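Local structure of CaaX farnesyltransferase alpha subunit Ram2 (Aspergillus fumigatus, 4L9P) at residues A[96-100]-A[101-105]; A[47-51]-A[52-56]; A[170-174]-A[175-179]; A[273-276]-A[277-280]. The protein probably serves as the alpha subunit of a heterodimer that farnesylates, and may also geranylgeranylate, the CAAX cysteine of target proteins. The protein carries 1 engineered substitution. One frame throughout, in Å; residues are numbered along the deposited sequence.

In the fold
All four contacts are local turns at the ends of helices in an all-helical chain that includes prenyltransferase alpha-subunit repeats. Contacts 1, 3 and 4 each carry the chain from one helix to the next; the centres of contacts 1 and 3 lie about 25 Å apart. Contact 2 forms the start of a helix and is the one of the four that touches the beta subunit Ram1. Its centre is about 27 Å from that of contact 1. Contact 4 lies on the other side of the chain's centre from contacts 1 and 2, its centre about 62 Å from that of contact 2. None of the four touches another.

Contact 1 (A[96-100]-A[101-105]); sequences KILFA and LGKDL
Leu105 sends its two methyl groups back to the last turn of helix 88-100, where they straddle Phe99 and Leu98. CD1 comes up to the Phe99 ring at a slant, 3.8 Å from Phe99 CE1 and nearly as close to CZ, and the two side chains cross at about a right angle. The other methyl, CD2, rests near Leu98 CB. Leu98 in turn pushes its own CD2 against the root of Lys103, 3.7 Å from Lys103 CB and close to CG, again crossing at about a right angle. Ile97 and Leu101 lie side by side and point the same way. Ile97 CG2, set anti to the backbone N (CG1 at chi1 -62°), meets Leu101 CD1 at 3.6 Å.

The backbone between these side chains forms a Schellman motif. Gly102 has positive phi, which suits a glycine. The motif's two bonds run from Lys103 N to Leu98 O at 3.0 Å and from Gly102 N to Phe99 O at 3.1 Å. Water 1 donates to both Leu98 O and Lys103 O, so Leu98 O takes a bond from Lys103 N and another from the water. The Lys103 chain bends at chi2 and chi3, and its NZ forms a salt bridge with Glu71. Asp104 then caps the start of helix 105-118. Ile97 and Leu98 pack on Leu74 of helix 71-83, while Leu98 and Leu105 share Leu132 of helix 123-133.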
loop_
_atom_site.group_PDB
_atom_site.type_symbol
_atom_site.label_atom_id
_atom_site.label_comp_id
_atom_site.label_asym_id
_atom_site.label_seq_id
_atom_site.Cartn_x
_atom_site.Cartn_y
_atom_site.Cartn_z
ATOM N N LYS A 96 16.457 14.560 -17.385
ATOM C CA LYS A 96 17.887 14.578 -17.803
ATOM C C LYS A 96 18.128 15.660 -18.843
ATOM O O LYS A 96 19.098 16.425 -18.713
ATOM C CB LYS A 96 18.275 13.242 -18.400
ATOM C CG LYS A 96 18.397 12.123 -17.400
ATOM C CD LYS A 96 18.857 10.865 -18.186
ATOM C CE LYS A 96 19.114 9.678 -17.281
ATOM N NZ LYS A 96 19.655 8.574 -18.142
ATOM N N ILE A 97 17.254 15.754 -19.841
ATOM C CA ILE A 97 17.449 16.750 -20.915
ATOM C C ILE A 97 17.343 18.170 -20.349
ATOM O O ILE A 97 18.163 19.023 -20.645
ATOM C CB ILE A 97 16.390 16.600 -22.013
ATOM C CG1 ILE A 97 16.482 15.220 -22.674
ATOM C CG2 ILE A 97 16.571 17.734 -23.055
ATOM C CD1 ILE A 97 15.272 14.850 -23.527
ATOM N N LEU A 98 16.370 18.457 -19.502
ATOM C CA LEU A 98 16.185 19.792 -18.961
ATOM C C LEU A 98 17.429 20.241 -18.234
ATOM O O LEU A 98 17.858 21.363 -18.417
ATOM C CB LEU A 98 15.013 19.778 -17.961
ATOM C CG LEU A 98 13.648 19.576 -18.604
ATOM C CD1 LEU A 98 12.627 19.239 -17.471
ATOM C CD2 LEU A 98 13.214 20.849 -19.316
ATOM N N PHE A 99 17.999 19.380 -17.389
ATOM C CA PHE A 99 19.220 19.762 -16.698
ATOM C C PHE A 99 20.428 19.877 -17.655
ATOM O O PHE A 99 21.196 20.863 -17.580
ATOM C CB PHE A 99 19.459 18.815 -15.547
ATOM C CG PHE A 99 18.574 19.094 -14.387
ATOM C CD1 PHE A 99 18.814 20.204 -13.546
ATOM C CD2 PHE A 99 17.496 18.279 -14.106
ATOM C CE1 PHE A 99 17.968 20.476 -12.448
ATOM C CE2 PHE A 99 16.679 18.538 -13.006
ATOM C CZ PHE A 99 16.910 19.632 -12.196
ATOM N N ALA A 100 20.576 18.914 -18.579
ATOM C CA ALA A 100 21.733 18.944 -19.495
ATOM C C ALA A 100 21.745 20.186 -20.385
ATOM O O ALA A 100 22.826 20.730 -20.716
ATOM C CB ALA A 100 21.723 17.716 -20.318
ATOM N N LEU A 101 20.592 20.676 -20.782
ATOM C CA LEU A 101 20.530 21.850 -21.661
ATOM C C LEU A 101 20.412 23.169 -20.909
ATOM O O LEU A 101 20.373 24.240 -21.538
ATOM C CB LEU A 101 19.354 21.738 -22.624
ATOM C CG LEU A 101 19.398 20.552 -23.576
ATOM C CD1 LEU A 101 18.181 20.619 -24.503
ATOM C CD2 LEU A 101 20.714 20.515 -24.382
ATOM N N GLY A 102 20.377 23.115 -19.575
ATOM C CA GLY A 102 20.210 24.335 -18.807
ATOM C C GLY A 102 18.901 25.016 -19.141
ATOM O O GLY A 102 18.846 26.254 -19.237
ATOM N N LYS A 103 17.826 24.231 -19.319
ATOM C CA LYS A 103 16.536 24.860 -19.642
ATOM C C LYS A 103 16.010 25.681 -18.455
ATOM O O LYS A 103 16.318 25.413 -17.269
ATOM C CB LYS A 103 15.506 23.746 -19.940
ATOM C CG LYS A 103 15.895 22.897 -21.169
ATOM C CD LYS A 103 16.027 23.784 -22.483
ATOM C CE LYS A 103 14.662 24.455 -22.832
ATOM N NZ LYS A 103 14.769 25.403 -24.012
ATOM N N ASP A 104 15.140 26.627 -18.757
ATOM C CA ASP A 104 14.505 27.474 -17.736
ATOM C C ASP A 104 13.459 26.599 -17.005
ATOM O O ASP A 104 12.447 26.174 -17.580
ATOM C CB ASP A 104 13.792 28.632 -18.481
ATOM C CG ASP A 104 13.131 29.651 -17.551
ATOM O OD1 ASP A 104 12.535 29.269 -16.525
ATOM O OD2 ASP A 104 13.227 30.873 -17.831
ATOM N N LEU A 105 13.718 26.344 -15.733
ATOM C CA LEU A 105 12.789 25.451 -15.016
ATOM C C LEU A 105 11.589 26.190 -14.496
ATOM O O LEU A 105 10.597 25.491 -14.139
ATOM C CB LEU A 105 13.542 24.755 -13.878
ATOM C CG LEU A 105 14.755 23.886 -14.318
ATOM C CD1 LEU A 105 15.303 23.092 -13.142
ATOM C CD2 LEU A 105 14.442 22.963 -15.506
HETATM O O HOH W 1 18.009 23.338 -16.191
#

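Contact 2 (A[47-51]-A[52-56]); sequences ISYSP and EYLEA
Tyr49 meets Tyr53 and Leu54 across the start of helix 51-65. Tyr49 CD1 lies 3.5 Å from Tyr53 CD2. The two rings cross at a slant, with planes 32° apart and centroids 5.4 Å apart. Tyr49 CD2 touches Leu54 CD2 at 3.7 Å, and these two side chains cross at about a right angle. The Tyr53 ring reaches Tyr49 because its CG stands anti to the backbone N (chi1 -174°).

Ser50 links this apolar patch to the helix start. It is the N-cap residue. Its OG lies between the backbone N and the carbonyl carbon (chi1 68°) and accepts from Tyr53 N at 3.0 Å. This is a capping bond, and it satisfies one of the first-turn amides, which have no carbonyl of an earlier turn to bond to. Ser50 O then accepts from Leu54 N at 2.9 Å, and Pro51 O from Glu55 N at 2.9 Å. Glu52 bends at chi2 and lies alongside the Pro51 ring, with Glu52 OE1 3.6 Å from Pro51 CG.

A second shell fixes the polar ends: the hydroxyls of Tyr49 and Tyr53 bond to the two carboxylate oxygens of Asp148 of the beta subunit Ram1, which ties both tyrosines to the other subunit, and Tyr53 OH also bonds to Asn84 ND2. On the alpha side, Leu33 packs on both Tyr49 and Leu54, and the carboxylate of Glu55 accepts from Ser20 OG and Tyr19 N.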
loop_
_atom_site.group_PDB
_atom_site.type_symbol
_atom_site.label_atom_id
_atom_site.label_comp_id
_atom_site.label_asym_id
_atom_site.label_seq_id
_atom_site.Cartn_x
_atom_site.Cartn_y
_atom_site.Cartn_z
ATOM N N ILE A 47 -1.022 -4.377 -26.333
ATOM C CA ILE A 47 -1.849 -3.206 -26.610
ATOM C C ILE A 47 -1.654 -2.848 -28.074
ATOM O O ILE A 47 -0.516 -2.722 -28.554
ATOM C CB ILE A 47 -1.473 -1.999 -25.709
ATOM C CG1 ILE A 47 -1.695 -2.379 -24.235
ATOM C CG2 ILE A 47 -2.330 -0.777 -26.063
ATOM C CD1 ILE A 47 -0.930 -1.440 -23.268
ATOM N N SER A 48 -2.770 -2.713 -28.786
ATOM C CA SER A 48 -2.705 -2.288 -30.180
ATOM C C SER A 48 -2.537 -0.751 -30.269
ATOM O O SER A 48 -3.507 -0.033 -30.557
ATOM C CB SER A 48 -3.975 -2.751 -30.930
ATOM O OG SER A 48 -3.909 -4.142 -31.180
ATOM N N TYR A 49 -1.303 -0.288 -30.059
ATOM C CA TYR A 49 -0.974 1.127 -29.988
ATOM C C TYR A 49 -1.376 1.890 -31.233
ATOM O O TYR A 49 -1.396 1.361 -32.328
ATOM C CB TYR A 49 0.556 1.334 -29.780
ATOM C CG TYR A 49 1.145 0.547 -28.619
ATOM C CD1 TYR A 49 0.925 0.928 -27.308
ATOM C CD2 TYR A 49 1.922 -0.573 -28.863
ATOM C CE1 TYR A 49 1.455 0.239 -26.263
ATOM C CE2 TYR A 49 2.455 -1.289 -27.845
ATOM C CZ TYR A 49 2.238 -0.864 -26.534
ATOM O OH TYR A 49 2.792 -1.592 -25.502
ATOM N N SER A 50 -1.724 3.148 -31.045
ATOM C CA SER A 50 -1.996 3.985 -32.211
ATOM C C SER A 50 -0.730 4.143 -33.050
ATOM O O SER A 50 0.378 4.080 -32.533
ATOM C CB SER A 50 -2.428 5.351 -31.716
ATOM O OG SER A 50 -1.344 6.013 -31.090
ATOM N N PRO A 51 -0.889 4.373 -34.368
ATOM C CA PRO A 51 0.292 4.674 -35.190
ATOM C C PRO A 51 1.126 5.851 -34.625
ATOM O O PRO A 51 2.372 5.777 -34.641
ATOM C CB PRO A 51 -0.291 4.995 -36.575
ATOM C CG PRO A 51 -1.789 5.019 -36.379
ATOM C CD PRO A 51 -2.138 4.348 -35.130
ATOM N N GLU A 52 0.471 6.879 -34.082
ATOM C CA GLU A 52 1.224 8.039 -33.588
ATOM C C GLU A 52 2.103 7.649 -32.399
ATOM O O GLU A 52 3.243 8.104 -32.273
ATOM C CB GLU A 52 0.268 9.155 -33.139
ATOM C CG GLU A 52 -0.530 9.758 -34.283
ATOM C CD GLU A 52 -1.793 8.980 -34.657
ATOM O OE1 GLU A 52 -2.032 7.836 -34.175
ATOM O OE2 GLU A 52 -2.554 9.544 -35.467
ATOM N N TYR A 53 1.558 6.815 -31.502
ATOM C CA TYR A 53 2.308 6.408 -30.323
ATOM C C TYR A 53 3.415 5.425 -30.710
ATOM O O TYR A 53 4.523 5.503 -30.172
ATOM C CB TYR A 53 1.333 5.801 -29.304
ATOM C CG TYR A 53 1.961 5.447 -27.951
ATOM C CD1 TYR A 53 2.200 6.444 -26.996
ATOM C CD2 TYR A 53 2.333 4.133 -27.648
ATOM C CE1 TYR A 53 2.733 6.165 -25.768
ATOM C CE2 TYR A 53 2.843 3.808 -26.375
ATOM C CZ TYR A 53 3.053 4.828 -25.463
ATOM O OH TYR A 53 3.525 4.499 -24.228
ATOM N N LEU A 54 3.140 4.493 -31.632
ATOM C CA LEU A 54 4.196 3.591 -32.107
ATOM C C LEU A 54 5.351 4.398 -32.690
ATOM O O LEU A 54 6.524 4.152 -32.366
ATOM C CB LEU A 54 3.690 2.604 -33.189
ATOM C CG LEU A 54 2.828 1.428 -32.790
ATOM C CD1 LEU A 54 2.293 0.753 -34.075
ATOM C CD2 LEU A 54 3.716 0.500 -31.937
ATOM N N GLU A 55 5.041 5.398 -33.513
ATOM C CA GLU A 55 6.114 6.142 -34.158
ATOM C C GLU A 55 6.902 6.955 -33.124
ATOM O O GLU A 55 8.152 6.886 -33.079
ATOM C CB GLU A 55 5.576 7.094 -35.238
ATOM C CG GLU A 55 6.767 7.770 -35.909
ATOM C CD GLU A 55 6.430 8.806 -36.919
ATOM O OE1 GLU A 55 5.667 9.757 -36.636
ATOM O OE2 GLU A 55 6.984 8.687 -38.005
ATOM N N ALA A 56 6.194 7.683 -32.255
ATOM C CA ALA A 56 6.875 8.542 -31.276
ATOM C C ALA A 56 7.800 7.698 -30.394
ATOM O O ALA A 56 8.955 8.065 -30.109
ATOM C CB ALA A 56 5.842 9.349 -30.433
#

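Contact 3 (A[170-174]-A[175-179]); sequences LVRHF and KLWDH
Leu176 tucks its side chain against the end of helix 161-174. Its CG lies 3.7 Å from Phe174 CB, and its CD1 approaches Leu170 CG more loosely. Beside it, Val171 CG1 points at the face of the Trp177 indole. This CH-pi contact places CG1 3.9 Å from the centroid of the five-membered ring, 10° off the ring normal. Val171 CG1 stands anti to the backbone N (chi1 169°), which directs it at the indole. The far end of the indole lies by the backbone of Arg172, with Trp177 CZ2 3.9 Å from Arg172 CA.

At the backbone, Lys175 has positive phi and turns the chain out of the helix. Leu176 N bonds to Val171 O at 2.8 Å. A type I turn from Leu176 to His179 leads on to helix 180-192.

Lys175 forms the polar edge. Water 2 joins its NZ to Arg172 O, and water 3 joins it to His173 O. NZ also makes a salt bridge with Glu213. The ammonium, linked through two waters to carbonyls of the last helical turn, probably interacts favourably with the negative end of the helix dipole.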
loop_
_atom_site.group_PDB
_atom_site.type_symbol
_atom_site.label_atom_id
_atom_site.label_comp_id
_atom_site.label_asym_id
_atom_site.label_seq_id
_atom_site.Cartn_x
_atom_site.Cartn_y
_atom_site.Cartn_z
ATOM N N LEU A 170 8.155 19.536 0.237
ATOM C CA LEU A 170 8.363 20.978 0.056
ATOM C C LEU A 170 8.597 21.621 1.403
ATOM O O LEU A 170 9.504 22.523 1.525
ATOM C CB LEU A 170 7.125 21.538 -0.624
ATOM C CG LEU A 170 7.203 23.030 -0.969
ATOM C CD1 LEU A 170 8.061 23.222 -2.231
ATOM C CD2 LEU A 170 5.774 23.542 -1.196
ATOM N N VAL A 171 7.830 21.255 2.411
ATOM C CA VAL A 171 8.028 21.813 3.745
ATOM C C VAL A 171 9.404 21.489 4.301
ATOM O O VAL A 171 10.066 22.395 4.861
ATOM C CB VAL A 171 6.907 21.317 4.697
ATOM C CG1 VAL A 171 7.252 21.656 6.152
ATOM C CG2 VAL A 171 5.591 21.907 4.282
ATOM N N ARG A 172 9.871 20.271 4.166
ATOM C CA ARG A 172 11.194 19.957 4.679
ATOM C C ARG A 172 12.260 20.687 3.881
ATOM O O ARG A 172 13.232 21.214 4.460
ATOM C CB ARG A 172 11.408 18.451 4.613
ATOM C CG ARG A 172 12.712 18.049 5.216
ATOM C CD ARG A 172 12.796 16.505 5.300
ATOM N NE ARG A 172 14.069 16.074 5.881
ATOM C CZ ARG A 172 14.242 15.896 7.196
ATOM N NH1 ARG A 172 13.242 16.219 8.052
ATOM N NH2 ARG A 172 15.420 15.492 7.646
ATOM N N HIS A 173 12.104 20.759 2.565
ATOM C CA HIS A 173 13.145 21.324 1.705
ATOM C C HIS A 173 13.332 22.806 1.946
ATOM O O HIS A 173 14.490 23.275 2.066
ATOM C CB HIS A 173 12.779 21.088 0.256
ATOM C CG HIS A 173 13.807 21.585 -0.699
ATOM N ND1 HIS A 173 14.970 20.883 -0.943
ATOM C CD2 HIS A 173 13.835 22.688 -1.508
ATOM C CE1 HIS A 173 15.680 21.537 -1.854
ATOM N NE2 HIS A 173 15.024 22.647 -2.204
ATOM N N PHE A 174 12.248 23.562 2.002
ATOM C CA PHE A 174 12.330 25.029 2.204
ATOM C C PHE A 174 12.150 25.440 3.669
ATOM O O PHE A 174 12.099 26.618 4.002
ATOM C CB PHE A 174 11.308 25.708 1.315
ATOM C CG PHE A 174 11.677 25.684 -0.140
ATOM C CD1 PHE A 174 12.878 26.254 -0.604
ATOM C CD2 PHE A 174 10.785 25.151 -1.058
ATOM C CE1 PHE A 174 13.183 26.234 -1.961
ATOM C CE2 PHE A 174 11.088 25.117 -2.426
ATOM C CZ PHE A 174 12.307 25.703 -2.896
ATOM N N LYS A 175 12.080 24.446 4.550
ATOM C CA LYS A 175 12.017 24.659 6.020
ATOM C C LYS A 175 10.766 25.500 6.380
ATOM O O LYS A 175 10.844 26.556 7.017
ATOM C CB LYS A 175 13.322 25.319 6.583
ATOM C CG LYS A 175 14.540 24.444 6.248
ATOM C CD LYS A 175 15.834 24.964 6.971
ATOM C CE LYS A 175 17.069 24.173 6.536
ATOM N NZ LYS A 175 16.975 22.716 6.919
ATOM N N LEU A 176 9.617 24.975 5.983
ATOM C CA LEU A 176 8.342 25.700 6.058
ATOM C C LEU A 176 7.477 25.313 7.259
ATOM O O LEU A 176 6.303 25.657 7.302
ATOM C CB LEU A 176 7.545 25.530 4.763
ATOM C CG LEU A 176 8.299 25.884 3.492
ATOM C CD1 LEU A 176 7.343 25.593 2.326
ATOM C CD2 LEU A 176 8.699 27.351 3.532
ATOM N N TRP A 177 8.026 24.596 8.251
ATOM C CA TRP A 177 7.166 24.082 9.358
ATOM C C TRP A 177 6.418 25.219 10.017
ATOM O O TRP A 177 5.232 25.038 10.367
ATOM C CB TRP A 177 7.948 23.325 10.407
ATOM C CG TRP A 177 8.633 22.107 9.907
ATOM C CD1 TRP A 177 8.116 20.833 9.869
ATOM C CD2 TRP A 177 9.972 22.009 9.431
ATOM N NE1 TRP A 177 9.045 19.953 9.368
ATOM C CE2 TRP A 177 10.187 20.656 9.068
ATOM C CE3 TRP A 177 11.011 22.929 9.238
ATOM C CZ2 TRP A 177 11.400 20.190 8.600
ATOM C CZ3 TRP A 177 12.225 22.455 8.765
ATOM C CH2 TRP A 177 12.402 21.093 8.438
ATOM N N ASP A 178 7.061 26.391 10.149
ATOM C CA ASP A 178 6.415 27.540 10.830
ATOM C C ASP A 178 5.914 28.594 9.855
ATOM O O ASP A 178 5.490 29.710 10.249
ATOM C CB ASP A 178 7.377 28.199 11.824
ATOM C CG ASP A 178 7.722 27.255 12.995
ATOM O OD1 ASP A 178 6.867 26.379 13.355
ATOM O OD2 ASP A 178 8.850 27.316 13.500
ATOM N N HIS A 179 5.909 28.230 8.563
ATOM C CA HIS A 179 5.415 29.208 7.538
ATOM C C HIS A 179 3.890 29.321 7.681
ATOM O O HIS A 179 3.186 28.301 7.657
ATOM C CB HIS A 179 5.828 28.690 6.170
ATOM C CG HIS A 179 5.506 29.600 5.026
ATOM N ND1 HIS A 179 4.217 29.882 4.575
ATOM C CD2 HIS A 179 6.360 30.297 4.229
ATOM C CE1 HIS A 179 4.310 30.706 3.534
ATOM N NE2 HIS A 179 5.600 30.964 3.317
HETATM O O HOH W 2 15.315 20.692 6.145
HETATM O O HOH W 3 16.386 22.247 3.983
#

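Contact 4 (A[273-276]-A[277-280]); sequences GRPL and SEWK
From Gly273, in a Schellman motif that ends helix 259-272, the backbone runs to helix 280-284 through a short 3-10 turn made by two bonds, Glu278 N to Pro275 O at 3.1 Å and Trp279 N to Leu276 O at 2.9 Å.

Arg274 and Glu278 carry the side-chain contact. The Arg274 chain runs extended from CG to NE, and the Glu278 carboxylate comes up to it at a slant. Arg274 NH1 donates to Glu278 OE1 at 3.2 Å in a salt bridge, with an angle of 152° at the hydrogen. OE1 uses its syn lone pair and sits at the guanidinium edge, 16° out of its plane. The guanidinium and carboxylate planes are 41° apart, so the bridge is not a flat two-pronged one. The other oxygen, Glu278 OE2, lies against the aliphatic part of the arginine, 3.0 Å from Arg274 CD. On the neighbouring residues, Ser277 OG touches the Pro275 ring, 3.5 Å from both Pro275 CB and Pro275 CG.

Glu317 accepts from the N of Leu276 and of Ser277 with its two carboxylate oxygens, while Trp309 bonds through NE1 to Leu276 O and stacks its ring on Trp279.

Arg274 has further salt bridges to Glu238 and Asp242 of helix 238-254. One guanidinium therefore serves three carboxylates, which probably balances part of their negative charge and ties the turn to that helix.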
loop_
_atom_site.group_PDB
_atom_site.type_symbol
_atom_site.label_atom_id
_atom_site.label_comp_id
_atom_site.label_asym_id
_atom_site.label_seq_id
_atom_site.Cartn_x
_atom_site.Cartn_y
_atom_site.Cartn_z
ATOM N N GLY A 273 4.679 13.183 25.943
ATOM C CA GLY A 273 4.932 12.415 27.160
ATOM C C GLY A 273 3.841 12.590 28.194
ATOM O O GLY A 273 4.071 12.452 29.412
ATOM N N ARG A 274 2.649 12.889 27.709
ATOM C CA ARG A 274 1.517 13.096 28.583
ATOM C C ARG A 274 0.536 11.924 28.491
ATOM O O ARG A 274 0.385 11.283 27.438
ATOM C CB ARG A 274 0.794 14.370 28.220
ATOM C CG ARG A 274 1.573 15.625 28.477
ATOM C CD ARG A 274 0.645 16.799 28.174
ATOM N NE ARG A 274 1.331 18.071 28.142
ATOM C CZ ARG A 274 0.707 19.236 27.994
ATOM N NH1 ARG A 274 -0.621 19.301 27.923
ATOM N NH2 ARG A 274 1.415 20.339 27.929
ATOM N N PRO A 275 -0.179 11.665 29.597
ATOM C CA PRO A 275 -1.064 10.500 29.606
ATOM C C PRO A 275 -2.429 10.745 28.967
ATOM O O PRO A 275 -2.900 11.860 28.977
ATOM C CB PRO A 275 -1.242 10.224 31.096
ATOM C CG PRO A 275 -1.165 11.600 31.711
ATOM C CD PRO A 275 -0.104 12.341 30.916
ATOM N N LEU A 276 -3.073 9.698 28.441
ATOM C CA LEU A 276 -4.451 9.808 27.938
ATOM C C LEU A 276 -5.415 10.355 29.009
ATOM O O LEU A 276 -6.409 10.984 28.695
ATOM C CB LEU A 276 -4.931 8.452 27.439
ATOM C CG LEU A 276 -4.125 7.913 26.252
ATOM C CD1 LEU A 276 -4.591 6.500 25.923
ATOM C CD2 LEU A 276 -4.188 8.806 24.978
ATOM N N SER A 277 -5.094 10.146 30.279
ATOM C CA SER A 277 -5.995 10.604 31.330
ATOM C C SER A 277 -6.173 12.144 31.364
ATOM O O SER A 277 -7.122 12.651 31.985
ATOM C CB SER A 277 -5.552 10.064 32.709
ATOM O OG SER A 277 -4.222 10.466 32.959
ATOM N N GLU A 278 -5.284 12.905 30.708
ATOM C CA GLU A 278 -5.546 14.329 30.563
ATOM C C GLU A 278 -6.889 14.622 29.940
ATOM O O GLU A 278 -7.412 15.717 30.129
ATOM C CB GLU A 278 -4.507 15.021 29.679
ATOM C CG GLU A 278 -3.202 15.159 30.339
ATOM C CD GLU A 278 -2.405 16.374 29.875
ATOM O OE1 GLU A 278 -2.805 17.167 28.933
ATOM O OE2 GLU A 278 -1.326 16.490 30.472
ATOM N N TRP A 279 -7.400 13.692 29.134
ATOM C CA TRP A 279 -8.694 13.891 28.492
ATOM C C TRP A 279 -9.821 13.025 29.065
ATOM O O TRP A 279 -10.831 12.822 28.417
ATOM C CB TRP A 279 -8.598 13.616 26.987
ATOM C CG TRP A 279 -8.052 14.769 26.208
ATOM C CD1 TRP A 279 -7.323 15.872 26.652
ATOM C CD2 TRP A 279 -8.268 14.957 24.827
ATOM N NE1 TRP A 279 -7.073 16.716 25.574
ATOM C CE2 TRP A 279 -7.642 16.173 24.449
ATOM C CE3 TRP A 279 -8.954 14.213 23.867
ATOM C CZ2 TRP A 279 -7.662 16.649 23.124
ATOM C CZ3 TRP A 279 -8.993 14.660 22.572
ATOM C CH2 TRP A 279 -8.381 15.900 22.202
ATOM N N LYS A 280 -9.663 12.549 30.298
ATOM C CA LYS A 280 -10.652 11.633 30.841
ATOM C C LYS A 280 -12.022 12.297 30.914
ATOM O O LYS A 280 -13.006 11.731 30.486
ATOM C CB LYS A 280 -10.201 11.124 32.205
ATOM C CG LYS A 280 -11.088 10.030 32.802
ATOM C CD LYS A 280 -10.571 9.625 34.171
ATOM C CE LYS A 280 -11.573 8.727 34.854
ATOM N NZ LYS A 280 -11.200 8.514 36.271
#